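Local atomic coordinates of beta-ketoacyl synthase (Pseudomonas aeruginosa, PDB entry 4CW4), a protein that catalyses the condensation of acetyl-CoA with malonyl-ACP to form acetoacetyl-ACP, the primer of bacterial fatty acid synthesis. Residues 22-27 with 366-371; 28-33 with 487-492. One frame throughout, in Å; residues are numbered along the deposited sequence.

Contact 1 (22-27 with 366-371); sequences GRSSFH and SSQYVV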
loop_
_atom_site.group_PDB
_atom_site.type_symbol
_atom_site.label_atom_id
_atom_site.label_comp_id
_atom_site.label_asym_id
_atom_site.label_seq_id
_atom_site.Cartn_x
_atom_site.Cartn_y
_atom_site.Cartn_z
ATOM N N GLY A 22 25.698 4.311 2.527
ATOM C CA GLY A 22 26.001 5.286 1.488
ATOM C C GLY A 22 25.222 5.097 0.194
ATOM O O GLY A 22 24.090 4.609 0.184
ATOM N N ARG A 23 25.846 5.523 -0.897
ATOM C CA ARG A 23 25.299 5.407 -2.238
ATOM C C ARG A 23 25.388 3.963 -2.710
ATOM O O ARG A 23 26.448 3.335 -2.660
ATOM C CB ARG A 23 26.050 6.311 -3.211
ATOM C CG ARG A 23 25.601 6.138 -4.662
ATOM C CD ARG A 23 26.080 7.248 -5.570
ATOM N NE ARG A 23 27.528 7.484 -5.633
ATOM C CZ ARG A 23 28.354 7.033 -6.574
ATOM N NH1 ARG A 23 27.925 6.221 -7.537
ATOM N NH2 ARG A 23 29.635 7.395 -6.547
ATOM N N SER A 24 24.270 3.436 -3.189
ATOM C CA SER A 24 24.230 2.041 -3.603
ATOM C C SER A 24 24.861 1.777 -4.954
ATOM O O SER A 24 25.435 0.716 -5.161
ATOM C CB SER A 24 22.784 1.569 -3.655
ATOM O OG SER A 24 22.264 1.623 -2.357
ATOM N N SER A 25 24.727 2.714 -5.886
ATOM C CA SER A 25 25.179 2.444 -7.246
ATOM C C SER A 25 26.678 2.170 -7.271
ATOM O O SER A 25 27.443 2.664 -6.423
ATOM C CB SER A 25 24.821 3.586 -8.193
ATOM O OG SER A 25 25.461 4.787 -7.808
ATOM N N PHE A 26 27.078 1.349 -8.233
ATOM C CA PHE A 26 28.473 0.962 -8.414
ATOM C C PHE A 26 29.057 0.268 -7.191
ATOM O O PHE A 26 30.273 0.190 -7.036
ATOM C CB PHE A 26 29.308 2.158 -8.887
ATOM C CG PHE A 26 28.748 2.779 -10.145
ATOM C CD1 PHE A 26 27.723 3.723 -10.065
ATOM C CD2 PHE A 26 29.167 2.371 -11.397
ATOM C CE1 PHE A 26 27.148 4.253 -11.210
ATOM C CE2 PHE A 26 28.611 2.917 -12.559
ATOM C CZ PHE A 26 27.588 3.845 -12.464
ATOM N N HIS A 27 28.171 -0.260 -6.357
ATOM C CA HIS A 27 28.535 -1.061 -5.201
ATOM C C HIS A 27 29.250 -0.275 -4.105
ATOM O O HIS A 27 29.937 -0.870 -3.291
ATOM C CB HIS A 27 29.392 -2.258 -5.615
ATOM C CG HIS A 27 28.789 -3.057 -6.716
ATOM N ND1 HIS A 27 27.721 -3.897 -6.507
ATOM C CD2 HIS A 27 29.073 -3.121 -8.038
ATOM C CE1 HIS A 27 27.369 -4.443 -7.656
ATOM N NE2 HIS A 27 28.180 -4.003 -8.596
ATOM N N SER A 366 15.894 3.950 4.165
ATOM C CA SER A 366 16.544 3.549 2.922
ATOM C C SER A 366 15.624 3.782 1.763
ATOM O O SER A 366 14.411 3.587 1.878
ATOM C CB SER A 366 16.877 2.066 2.944
ATOM O OG SER A 366 17.599 1.690 1.770
ATOM N N SER A 367 16.192 4.192 0.639
ATOM C CA SER A 367 15.469 4.151 -0.627
ATOM C C SER A 367 16.386 3.513 -1.639
ATOM O O SER A 367 17.537 3.911 -1.783
ATOM C CB SER A 367 15.022 5.528 -1.116
ATOM O OG SER A 367 14.273 5.390 -2.318
ATOM N N GLN A 368 15.857 2.529 -2.359
ATOM C CA GLN A 368 16.630 1.696 -3.277
ATOM C C GLN A 368 15.775 1.384 -4.487
ATOM O O GLN A 368 14.590 1.122 -4.332
ATOM C CB GLN A 368 16.987 0.368 -2.608
ATOM C CG GLN A 368 17.802 0.447 -1.336
ATOM C CD GLN A 368 19.270 0.628 -1.590
ATOM O OE1 GLN A 368 19.672 1.334 -2.515
ATOM N NE2 GLN A 368 20.090 -0.001 -0.763
ATOM N N TYR A 369 16.400 1.359 -5.660
ATOM C CA TYR A 369 15.745 0.965 -6.905
ATOM C C TYR A 369 16.632 0.049 -7.737
ATOM O O TYR A 369 17.848 0.220 -7.784
ATOM C CB TYR A 369 15.338 2.202 -7.740
ATOM C CG TYR A 369 14.239 2.925 -7.058
ATOM C CD1 TYR A 369 12.941 2.452 -7.138
ATOM C CD2 TYR A 369 14.500 4.032 -6.257
ATOM C CE1 TYR A 369 11.927 3.068 -6.452
ATOM C CE2 TYR A 369 13.499 4.647 -5.569
ATOM C CZ TYR A 369 12.219 4.168 -5.662
ATOM O OH TYR A 369 11.181 4.758 -4.966
ATOM N N VAL A 370 16.001 -0.913 -8.403
ATOM C CA VAL A 370 16.663 -1.640 -9.478
ATOM C C VAL A 370 15.920 -1.339 -10.768
ATOM O O VAL A 370 14.701 -1.089 -10.764
ATOM C CB VAL A 370 16.714 -3.177 -9.253
ATOM C CG1 VAL A 370 17.596 -3.512 -8.032
ATOM C CG2 VAL A 370 15.321 -3.781 -9.134
ATOM N N VAL A 371 16.661 -1.353 -11.865
ATOM C CA VAL A 371 16.085 -1.172 -13.193
ATOM C C VAL A 371 16.157 -2.515 -13.885
ATOM O O VAL A 371 17.237 -3.060 -14.042
ATOM C CB VAL A 371 16.840 -0.121 -14.012
ATOM C CG1 VAL A 371 16.135 0.130 -15.336
ATOM C CG2 VAL A 371 16.995 1.165 -13.234
#

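Contact 2 (28-33 with 487-492); sequences HGFRRM and LISALG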
loop_
_atom_site.group_PDB
_atom_site.type_symbol
_atom_site.label_atom_id
_atom_site.label_comp_id
_atom_site.label_asym_id
_atom_site.label_seq_id
_atom_site.Cartn_x
_atom_site.Cartn_y
_atom_site.Cartn_z
ATOM N N HIS A 28 29.096 1.043 -4.063
ATOM C CA HIS A 28 29.730 1.811 -2.978
ATOM C C HIS A 28 29.231 1.453 -1.587
ATOM O O HIS A 28 30.035 1.296 -0.684
ATOM C CB HIS A 28 29.613 3.306 -3.215
ATOM C CG HIS A 28 30.462 3.775 -4.346
ATOM N ND1 HIS A 28 31.834 3.882 -4.244
ATOM C CD2 HIS A 28 30.146 4.130 -5.611
ATOM C CE1 HIS A 28 32.323 4.294 -5.401
ATOM N NE2 HIS A 28 31.317 4.441 -6.250
ATOM N N GLY A 29 27.920 1.280 -1.418
ATOM C CA GLY A 29 27.381 0.900 -0.118
ATOM C C GLY A 29 27.900 -0.460 0.317
ATOM O O GLY A 29 28.281 -0.662 1.460
ATOM N N PHE A 30 27.915 -1.404 -0.622
ATOM C CA PHE A 30 28.473 -2.719 -0.376
ATOM C C PHE A 30 29.908 -2.593 0.081
ATOM O O PHE A 30 30.321 -3.210 1.064
ATOM C CB PHE A 30 28.391 -3.568 -1.648
ATOM C CG PHE A 30 29.047 -4.912 -1.518
ATOM C CD1 PHE A 30 28.379 -5.969 -0.936
ATOM C CD2 PHE A 30 30.332 -5.118 -1.965
ATOM C CE1 PHE A 30 28.976 -7.209 -0.831
ATOM C CE2 PHE A 30 30.938 -6.353 -1.827
ATOM C CZ PHE A 30 30.267 -7.394 -1.247
ATOM N N ARG A 31 30.671 -1.773 -0.617
ATOM C CA ARG A 31 32.068 -1.617 -0.265
ATOM C C ARG A 31 32.230 -1.063 1.148
ATOM O O ARG A 31 33.136 -1.469 1.861
ATOM C CB ARG A 31 32.801 -0.739 -1.267
ATOM C CG ARG A 31 33.151 -1.441 -2.555
ATOM C CD ARG A 31 33.962 -0.497 -3.420
ATOM N NE ARG A 31 33.143 0.100 -4.436
ATOM C CZ ARG A 31 33.578 1.007 -5.312
ATOM N NH1 ARG A 31 34.776 1.564 -5.185
ATOM N NH2 ARG A 31 32.781 1.409 -6.274
ATOM N N ARG A 32 31.385 -0.121 1.551
ATOM C CA ARG A 32 31.447 0.360 2.934
ATOM C C ARG A 32 31.222 -0.802 3.907
ATOM O O ARG A 32 31.885 -0.884 4.951
ATOM C CB ARG A 32 30.418 1.463 3.192
ATOM C CG ARG A 32 30.163 1.771 4.682
ATOM C CD ARG A 32 31.377 2.352 5.346
ATOM N NE ARG A 32 31.189 2.566 6.781
ATOM C CZ ARG A 32 31.567 1.722 7.741
ATOM N NH1 ARG A 32 32.121 0.561 7.434
ATOM N NH2 ARG A 32 31.364 2.034 9.017
ATOM N N MET A 33 30.277 -1.684 3.590
ATOM C CA MET A 33 29.996 -2.783 4.490
ATOM C C MET A 33 31.182 -3.753 4.604
ATOM O O MET A 33 31.424 -4.274 5.686
ATOM C CB MET A 33 28.703 -3.488 4.083
ATOM C CG MET A 33 27.508 -2.573 4.239
ATOM S SD MET A 33 25.898 -3.345 3.984
ATOM C CE MET A 33 25.670 -3.100 2.224
ATOM N N LEU A 487 18.922 -7.307 -1.726
ATOM C CA LEU A 487 19.189 -7.556 -3.141
ATOM C C LEU A 487 20.413 -6.781 -3.606
ATOM O O LEU A 487 21.288 -7.327 -4.255
ATOM C CB LEU A 487 17.959 -7.193 -3.998
ATOM C CG LEU A 487 18.190 -7.323 -5.524
ATOM C CD1 LEU A 487 18.707 -8.687 -5.873
ATOM C CD2 LEU A 487 16.914 -7.020 -6.340
ATOM N N ILE A 488 20.507 -5.521 -3.236
ATOM C CA ILE A 488 21.598 -4.723 -3.753
ATOM C C ILE A 488 22.929 -5.189 -3.169
ATOM O O ILE A 488 23.932 -5.254 -3.887
ATOM C CB ILE A 488 21.309 -3.235 -3.565
ATOM C CG1 ILE A 488 20.300 -2.799 -4.637
ATOM C CG2 ILE A 488 22.586 -2.410 -3.653
ATOM C CD1 ILE A 488 19.822 -1.415 -4.486
ATOM N N SER A 489 22.941 -5.548 -1.892
ATOM C CA SER A 489 24.148 -6.130 -1.318
ATOM C C SER A 489 24.546 -7.411 -2.053
ATOM O O SER A 489 25.729 -7.625 -2.343
ATOM C CB SER A 489 23.974 -6.412 0.162
ATOM O OG SER A 489 25.140 -7.046 0.642
ATOM N N ALA A 490 23.555 -8.238 -2.385
ATOM C CA ALA A 490 23.827 -9.478 -3.104
ATOM C C ALA A 490 24.591 -9.207 -4.397
ATOM O O ALA A 490 25.484 -9.968 -4.787
ATOM C CB ALA A 490 22.539 -10.226 -3.408
ATOM N N LEU A 491 24.245 -8.120 -5.072
ATOM C CA LEU A 491 24.869 -7.813 -6.345
ATOM C C LEU A 491 26.343 -7.515 -6.152
ATOM O O LEU A 491 27.158 -7.774 -7.028
ATOM C CB LEU A 491 24.182 -6.621 -7.001
ATOM C CG LEU A 491 22.673 -6.775 -7.255
ATOM C CD1 LEU A 491 22.157 -5.586 -8.052
ATOM C CD2 LEU A 491 22.371 -8.109 -7.968
ATOM N N GLY A 492 26.665 -6.951 -4.997
ATOM C CA GLY A 492 28.039 -6.677 -4.639
ATOM C C GLY A 492 28.838 -7.949 -4.429
ATOM O O GLY A 492 30.011 -8.032 -4.810
#

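Contact 1 (22-27 with 366-371)
S24, just past the short strand 22-23, reaches Q368 on strand 366-374 with its side chain, within the sheet core of the thiolase fold. The bridge is a hydrogen bond: S24 OG donates to Q368 OE1 at 2.6 Å. The hydroxyl lies in the carbonyl plane on one lone pair of OE1, with a C=O...donor angle of 110°, so it comes from the flank of the oxygen and not head-on. S24 CB follows closely behind, 3.3 Å from Q368 OE1. The backbones remain well apart, with CA of S24 and CA of Q368 separated by 7.6 Å, and side-chain reach makes up the difference. CG of Q368 stands anti to its own carbonyl carbon, and a bend at chi2 (-81°) swings the amide across to S24. Q368 was modelled in two conformers, and this geometry describes one of them. In the same conformer its NE2 hydrogen-bonds D485 OD1, which also pairs with S366 OG; the amide is thus engaged at both its oxygen and its nitrogen. Strand 10-19 ties the two segments together, running antiparallel to both 22-23 and 366-374; its G17 shares a backbone hydrogen bond with S24, its Y18 one with S367. After S24 the chain turns sharply: F26 and H27 both take left-handed backbone angles, H27 N makes a weak bond to S24 O, and H27 is the N-cap residue of helix 28-33. The turn is braced from its far side by R23, whose CB points away from strand 366-374 and whose guanidinium also forms a salt bridge with D586. R23 NH1 donates to S25 OG at 2.9 Å, with the acceptor only 9° out of the guanidinium plane.

Contact 2 (28-33 with 487-492)
F30 of helix 28-33 lays its ring on the backbone of G492 in helix 482-496, a CH-pi contact that carries one part of the interface, with S489 the other. G492 CA sits 3.7 Å from the ring centroid, 9° off the normal and so almost straight above the face. Carbonyl atoms of the same glycine continue along the ring toward its rim, with G492 C 3.5 Å from F30 CZ. With no side chain at 492, the ring can settle directly on the main chain. F30 CG is anti to the backbone N (chi1 175°), which throws the ring out of its own helix toward the other. Polar atoms meet the ring by contact alone, as no hydrogen bond crosses the interface. S489 O approaches F30 CD1 obliquely at 3.4 Å, while S489 OG lies in the ring plane at its edge, 3.8 Å from CD1. Purely apolar packing is slighter: M33, a turn after F30, brings CE within 4.3 Å of S489 CB. The segment axes pass 8.9 Å apart and cross at -77°, close to perpendicular. S489 and G492 are the residues of 487-492 that touch helix 28-33. Around them, P500, T493 and Y496 also touch F30, V471 touches M33, and I488 and L491 turn to strand 10-19. H28 and R31 take no part across the two segments and are held by other partners, H28 bonding T46 through ND1 and D586 through NE2, R31 forming a salt bridge with E45. Buried and covered in this way, helix 482-496 is consistent with the central helix of the C-terminal half of the layered alpha-beta-alpha-beta-alpha thiolase fold.

How the contacts relate
Contacts 1 and 2 lie with their centres about 9 Å apart and are joined along the chain at one side, 22-27 running straight into helix 28-33; on the other, helix 482-496 supplies both D485 beside contact 1 and the G492 surface of contact 2. The junction is tight. F26 O probably accepts a hydrogen bond from R31 NH2 at 2.9 Å, and R23 O packs 3.2 Å from H28 CB. H27 ND1 lies 3.4 Å from G492 CA. Relative to the active site, contact 1 is nearer: the Q368 side chain is about 12 Å from that of H477, a predicted catalytic residue, whereas contact 2 is structural packing away from the annotated sites.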